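Carbonic anhydrase (Synechocystis sp., PDB 5SWC) catalyses the reversible, zinc-dependent hydration of carbon dioxide and supplies CO2 to RuBisCO inside the carboxysome. Local coordinates at residues G90-G95 with L143-A148; K128-Q133 with L138-L143. One frame throughout, in Å; residues are numbered along the deposited sequence.

Contact 1: residues G90-G95 with L143-A148; sequences GAANGG and LKHTEA
The carbonyl oxygen of A91 meets two groups. CE1 of H145 approaches it at 3.5 Å, with the oxygen near the plane of the imidazole and at the ring edge. The other group comes from the second subunit, where ND2 of N93 donates a hydrogen bond to the same A91 oxygen. No hydrogen bond links the two segments directly.

Two methyl groups complete the contact. A91 CB lies beside the ND1-CE1 side of the imidazole, 4.0 Å from H145 CE1. A92 CB comes in obliquely and sits 3.8 Å from H145 NE2. H145 reaches this place because its CG is anti to the carbonyl carbon, beside the backbone N (chi1 -63°). P87 also touches both A92 and H145.

In the alpha/beta fold of this beta-class carbonic anhydrase, 90-95 belongs to the loop that runs from strand 76-81 toward helix 95-106. Segment 143-148 runs from the end region of helix 137-143 through a turn into the start of helix 147-156. Within this turn T146 N bonds to L143 O at 2.9 Å, and E147 N bonds to K144 O at 3.1 Å. These bonds fold the chain around H145.

The contact is small, and the subunit interface adds to it. H145 NE2 donates a hydrogen bond to the backbone O of N93 of the second subunit. The exchange is mutual: N93 O here accepts the matching bond from H145 of that subunit.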
loop_
_atom_site.group_PDB
_atom_site.type_symbol
_atom_site.label_atom_id
_atom_site.label_comp_id
_atom_site.label_asym_id
_atom_site.label_seq_id
_atom_site.Cartn_x
_atom_site.Cartn_y
_atom_site.Cartn_z
ATOM N N GLY A 90 -8.206 7.481 -2.709
ATOM C CA GLY A 90 -6.823 7.033 -2.532
ATOM C C GLY A 90 -6.630 6.105 -1.381
ATOM O O GLY A 90 -5.503 5.556 -1.236
ATOM N N ALA A 91 -7.644 5.896 -0.529
ATOM C CA ALA A 91 -7.464 5.057 0.642
ATOM C C ALA A 91 -7.566 3.569 0.321
ATOM O O ALA A 91 -7.096 2.757 1.123
ATOM C CB ALA A 91 -8.456 5.400 1.711
ATOM N N ALA A 92 -8.219 3.198 -0.774
ATOM C CA ALA A 92 -8.515 1.800 -1.055
ATOM C C ALA A 92 -8.371 1.507 -2.536
ATOM O O ALA A 92 -8.477 2.398 -3.390
ATOM C CB ALA A 92 -9.894 1.389 -0.500
ATOM N N ASN A 93 -8.152 0.237 -2.854
ATOM C CA ASN A 93 -7.975 -0.212 -4.214
ATOM C C ASN A 93 -8.902 -1.375 -4.547
ATOM O O ASN A 93 -8.565 -2.194 -5.410
ATOM C CB ASN A 93 -6.538 -0.571 -4.509
ATOM C CG ASN A 93 -6.108 -1.824 -3.851
ATOM O OD1 ASN A 93 -6.530 -2.080 -2.732
ATOM N ND2 ASN A 93 -5.280 -2.625 -4.495
ATOM N N GLY A 94 -10.035 -1.453 -3.877
ATOM C CA GLY A 94 -11.089 -2.410 -4.238
ATOM C C GLY A 94 -12.044 -1.791 -5.232
ATOM O O GLY A 94 -11.674 -0.891 -6.014
ATOM N N GLY A 95 -13.271 -2.279 -5.256
ATOM C CA GLY A 95 -14.155 -1.953 -6.349
ATOM C C GLY A 95 -14.849 -0.616 -6.299
ATOM O O GLY A 95 -15.356 -0.157 -7.336
ATOM N N LEU A 143 -13.694 -1.859 8.053
ATOM C CA LEU A 143 -14.378 -0.837 8.846
ATOM C C LEU A 143 -13.489 0.339 9.207
ATOM O O LEU A 143 -14.013 1.390 9.564
ATOM C CB LEU A 143 -15.034 -1.470 10.056
ATOM C CG LEU A 143 -16.202 -2.400 9.755
ATOM C CD1 LEU A 143 -16.688 -3.075 11.057
ATOM C CD2 LEU A 143 -17.349 -1.680 9.099
ATOM N N LYS A 144 -12.181 0.203 9.045
ATOM C CA LYS A 144 -11.260 1.341 9.178
ATOM C C LYS A 144 -11.683 2.492 8.298
ATOM O O LYS A 144 -11.460 3.660 8.657
ATOM C CB LYS A 144 -9.828 0.933 8.817
ATOM C CG LYS A 144 -9.195 -0.068 9.795
ATOM C CD LYS A 144 -7.819 -0.503 9.306
ATOM C CE LYS A 144 -7.181 -1.528 10.264
ATOM N NZ LYS A 144 -5.983 -2.186 9.624
ATOM N N HIS A 145 -12.287 2.202 7.148
ATOM C CA HIS A 145 -12.653 3.263 6.234
ATOM C C HIS A 145 -13.836 4.077 6.714
ATOM O O HIS A 145 -14.081 5.157 6.175
ATOM C CB HIS A 145 -12.908 2.723 4.838
ATOM C CG HIS A 145 -11.722 2.106 4.219
ATOM N ND1 HIS A 145 -10.547 2.789 3.996
ATOM C CD2 HIS A 145 -11.552 0.858 3.751
ATOM C CE1 HIS A 145 -9.690 1.973 3.391
ATOM N NE2 HIS A 145 -10.285 0.799 3.231
ATOM N N THR A 146 -14.516 3.617 7.764
ATOM C CA THR A 146 -15.580 4.399 8.384
ATOM C C THR A 146 -15.228 4.713 9.853
ATOM O O THR A 146 -16.111 5.006 10.674
ATOM C CB THR A 146 -16.945 3.723 8.183
ATOM O OG1 THR A 146 -17.960 4.723 8.348
ATOM C CG2 THR A 146 -17.204 2.557 9.148
ATOM N N GLU A 147 -13.943 4.762 10.182
ATOM C CA GLU A 147 -13.501 5.109 11.523
ATOM C C GLU A 147 -14.013 6.478 11.958
ATOM O O GLU A 147 -14.217 6.721 13.140
ATOM C CB GLU A 147 -11.971 5.016 11.616
ATOM C CG GLU A 147 -11.379 5.527 12.926
ATOM C CD GLU A 147 -11.775 4.704 14.109
ATOM O OE1 GLU A 147 -12.296 3.569 13.976
ATOM O OE2 GLU A 147 -11.541 5.220 15.217
ATOM N N ALA A 148 -14.206 7.391 11.011
ATOM C CA ALA A 148 -14.710 8.705 11.381
ATOM C C ALA A 148 -16.086 8.606 12.011
ATOM O O ALA A 148 -16.428 9.423 12.879
ATOM C CB ALA A 148 -14.677 9.665 10.184
#

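Contact 2: residues K128-Q133 with L138-L143; sequences KLNSLQ and LVYDWL
Y140 is the main contributor from helix 137-143, and it packs against the short, weakly bonded helix 129-132. These are two short consecutive helices in the alpha/beta fold of the beta-class enzymes. They follow zinc ligand C120 and helix 121-126 in the chain.

Y140 CB lies 4.1 Å from L132 CB, where the two backbones come nearest, CA to CA. CG is anti to the backbone N (chi1 175°), which carries the ring out toward L129 and Q133. Y140 CD1 then meets L129 O at 3.3 Å, and that oxygen stands at the ring edge, near its plane. L129 CG touches CD1 and CE1 of Y140 as its side chain crosses that of Y140 at about a right angle. N130 OD1 is a more distant neighbour of Y140 CE1, also at the edge.

One face belongs to Q133. Its CG is 3.3 Å from the centroid of the Y140 ring and 9° off the normal, a CH-pi contact. The Q133 chain stays extended and runs the same way as the tyrosine. Its amide stacks on the ring, with the planes 12° apart. Q133 CD lies 3.6 Å from Y140 CZ, and Q133 OE1 lies 3.8 Å from Y140 OH at the tip.

An alanine in place of Y140 would remove the ring, and Q133 CG would probably lose its CH-pi partner, leaving the glutamine side chain freer to turn and a gap beside L129 CG.

Deeper in, L129 CD1 lies against L143 CB. L132 CD1 is 4.1 Å from V139 CG1 and 3.6 Å from L143 CD1.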
loop_
_atom_site.group_PDB
_atom_site.type_symbol
_atom_site.label_atom_id
_atom_site.label_comp_id
_atom_site.label_asym_id
_atom_site.label_seq_id
_atom_site.Cartn_x
_atom_site.Cartn_y
_atom_site.Cartn_z
ATOM N N LYS A 128 -18.425 -2.808 18.076
ATOM C CA LYS A 128 -17.702 -3.819 18.822
ATOM C C LYS A 128 -16.451 -4.212 18.035
ATOM O O LYS A 128 -16.106 -5.383 17.885
ATOM C CB LYS A 128 -18.588 -5.029 19.138
ATOM C CG LYS A 128 -19.084 -5.810 17.986
ATOM C CD LYS A 128 -19.655 -7.147 18.430
ATOM C CE LYS A 128 -19.840 -8.084 17.240
ATOM N NZ LYS A 128 -20.664 -7.443 16.156
ATOM N N LEU A 129 -15.773 -3.186 17.557
ATOM C CA LEU A 129 -14.743 -3.344 16.534
ATOM C C LEU A 129 -13.609 -4.258 16.976
ATOM O O LEU A 129 -13.171 -5.125 16.229
ATOM C CB LEU A 129 -14.200 -1.966 16.140
ATOM C CG LEU A 129 -13.162 -1.944 15.053
ATOM C CD1 LEU A 129 -13.783 -2.332 13.726
ATOM C CD2 LEU A 129 -12.563 -0.543 15.058
ATOM N N ASN A 130 -13.144 -4.119 18.196
ATOM C CA ASN A 130 -11.982 -4.898 18.602
ATOM C C ASN A 130 -12.254 -6.383 18.625
ATOM O O ASN A 130 -11.366 -7.175 18.301
ATOM C CB ASN A 130 -11.455 -4.423 19.940
ATOM C CG ASN A 130 -10.729 -3.103 19.824
ATOM O OD1 ASN A 130 -10.228 -2.747 18.742
ATOM N ND2 ASN A 130 -10.670 -2.357 20.931
ATOM N N SER A 131 -13.484 -6.748 18.971
ATOM C CA SER A 131 -13.888 -8.149 19.004
ATOM C C SER A 131 -13.864 -8.831 17.629
ATOM O O SER A 131 -13.841 -10.057 17.550
ATOM C CB SER A 131 -15.302 -8.274 19.582
ATOM O OG SER A 131 -16.282 -7.837 18.643
ATOM N N LEU A 132 -13.900 -8.052 16.548
ATOM C CA LEU A 132 -13.943 -8.618 15.195
ATOM C C LEU A 132 -12.640 -9.171 14.718
ATOM O O LEU A 132 -12.633 -9.995 13.813
ATOM C CB LEU A 132 -14.316 -7.546 14.173
ATOM C CG LEU A 132 -15.659 -6.927 14.310
ATOM C CD1 LEU A 132 -15.797 -5.860 13.225
ATOM C CD2 LEU A 132 -16.783 -7.944 14.190
ATOM N N GLN A 133 -11.527 -8.707 15.275
ATOM C CA GLN A 133 -10.211 -9.099 14.769
ATOM C C GLN A 133 -10.002 -10.593 14.598
ATOM O O GLN A 133 -9.443 -11.017 13.598
ATOM C CB GLN A 133 -9.090 -8.556 15.660
ATOM C CG GLN A 133 -8.894 -7.079 15.507
ATOM C CD GLN A 133 -7.706 -6.569 16.279
ATOM O OE1 GLN A 133 -7.858 -6.043 17.387
ATOM N NE2 GLN A 133 -6.513 -6.726 15.706
ATOM N N LEU A 138 -10.950 -9.491 8.007
ATOM C CA LEU A 138 -11.146 -8.622 6.868
ATOM C C LEU A 138 -12.196 -7.558 7.108
ATOM O O LEU A 138 -12.083 -6.439 6.590
ATOM C CB LEU A 138 -11.477 -9.412 5.582
ATOM C CG LEU A 138 -10.401 -10.339 5.064
ATOM C CD1 LEU A 138 -10.806 -10.998 3.742
ATOM C CD2 LEU A 138 -9.057 -9.624 4.894
ATOM N N VAL A 139 -13.238 -7.882 7.873
ATOM C CA VAL A 139 -14.255 -6.894 8.212
ATOM C C VAL A 139 -13.640 -5.824 9.124
ATOM O O VAL A 139 -13.870 -4.625 8.928
ATOM C CB VAL A 139 -15.477 -7.542 8.878
ATOM C CG1 VAL A 139 -16.473 -6.493 9.274
ATOM C CG2 VAL A 139 -16.109 -8.614 7.948
ATOM N N TYR A 140 -12.842 -6.257 10.084
ATOM C CA TYR A 140 -12.145 -5.319 10.948
ATOM C C TYR A 140 -11.373 -4.306 10.114
ATOM O O TYR A 140 -11.464 -3.100 10.348
ATOM C CB TYR A 140 -11.236 -6.083 11.897
ATOM C CG TYR A 140 -10.347 -5.234 12.772
ATOM C CD1 TYR A 140 -10.800 -4.702 13.964
ATOM C CD2 TYR A 140 -9.065 -4.984 12.404
ATOM C CE1 TYR A 140 -9.945 -3.943 14.773
ATOM C CE2 TYR A 140 -8.214 -4.245 13.185
ATOM C CZ TYR A 140 -8.675 -3.704 14.360
ATOM O OH TYR A 140 -7.836 -2.953 15.169
ATOM N N ASP A 141 -10.598 -4.777 9.142
ATOM C CA ASP A 141 -9.775 -3.859 8.355
ATOM C C ASP A 141 -10.673 -2.936 7.516
ATOM O O ASP A 141 -10.379 -1.733 7.355
ATOM C CB ASP A 141 -8.843 -4.637 7.414
ATOM C CG ASP A 141 -7.748 -5.409 8.129
ATOM O OD1 ASP A 141 -7.386 -5.002 9.254
ATOM O OD2 ASP A 141 -7.245 -6.413 7.529
ATOM N N TRP A 142 -11.728 -3.483 6.946
ATOM C CA TRP A 142 -12.628 -2.733 6.070
ATOM C C TRP A 142 -13.300 -1.590 6.815
ATOM O O TRP A 142 -13.429 -0.477 6.298
ATOM C CB TRP A 142 -13.638 -3.695 5.484
ATOM C CG TRP A 142 -14.834 -3.123 4.851
ATOM C CD1 TRP A 142 -16.145 -3.349 5.225
ATOM C CD2 TRP A 142 -14.899 -2.307 3.691
ATOM N NE1 TRP A 142 -16.983 -2.719 4.376
ATOM C CE2 TRP A 142 -16.269 -2.068 3.421
ATOM C CE3 TRP A 142 -13.950 -1.746 2.836
ATOM C CZ2 TRP A 142 -16.668 -1.305 2.347
ATOM C CZ3 TRP A 142 -14.366 -0.952 1.773
ATOM C CH2 TRP A 142 -15.728 -0.763 1.542
ATOM N N LEU A 143 -13.694 -1.859 8.053
ATOM C CA LEU A 143 -14.378 -0.837 8.846
ATOM C C LEU A 143 -13.489 0.339 9.207
ATOM O O LEU A 143 -14.013 1.390 9.564
ATOM C CB LEU A 143 -15.034 -1.470 10.056
ATOM C CG LEU A 143 -16.202 -2.400 9.755
ATOM C CD1 LEU A 143 -16.688 -3.075 11.057
ATOM C CD2 LEU A 143 -17.349 -1.680 9.099
#

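Overall arrangement
From the N terminus the chain passes three helices, then strands 53-58 and 76-81, and reaches 90-95, the early half of contact 1. It continues through helix 95-106, strand 111-117 and helix 121-126 before it enters 128-133. Contact 2 closes a short loop there, between helices 129-132 and 137-143. The chain then runs on into 143-148, and contact 1 closes the larger loop. Contact 2 is nested inside contact 1, and L143 belongs to both. The two centres are about 13 Å apart, and E147 OE1 meets L129 CD2 at 4.3 Å. Contact 1 ties the loop before helix 95-106 to the turn ahead of helix 147-156; contact 2 joins two short helices. Both touch the second subunit.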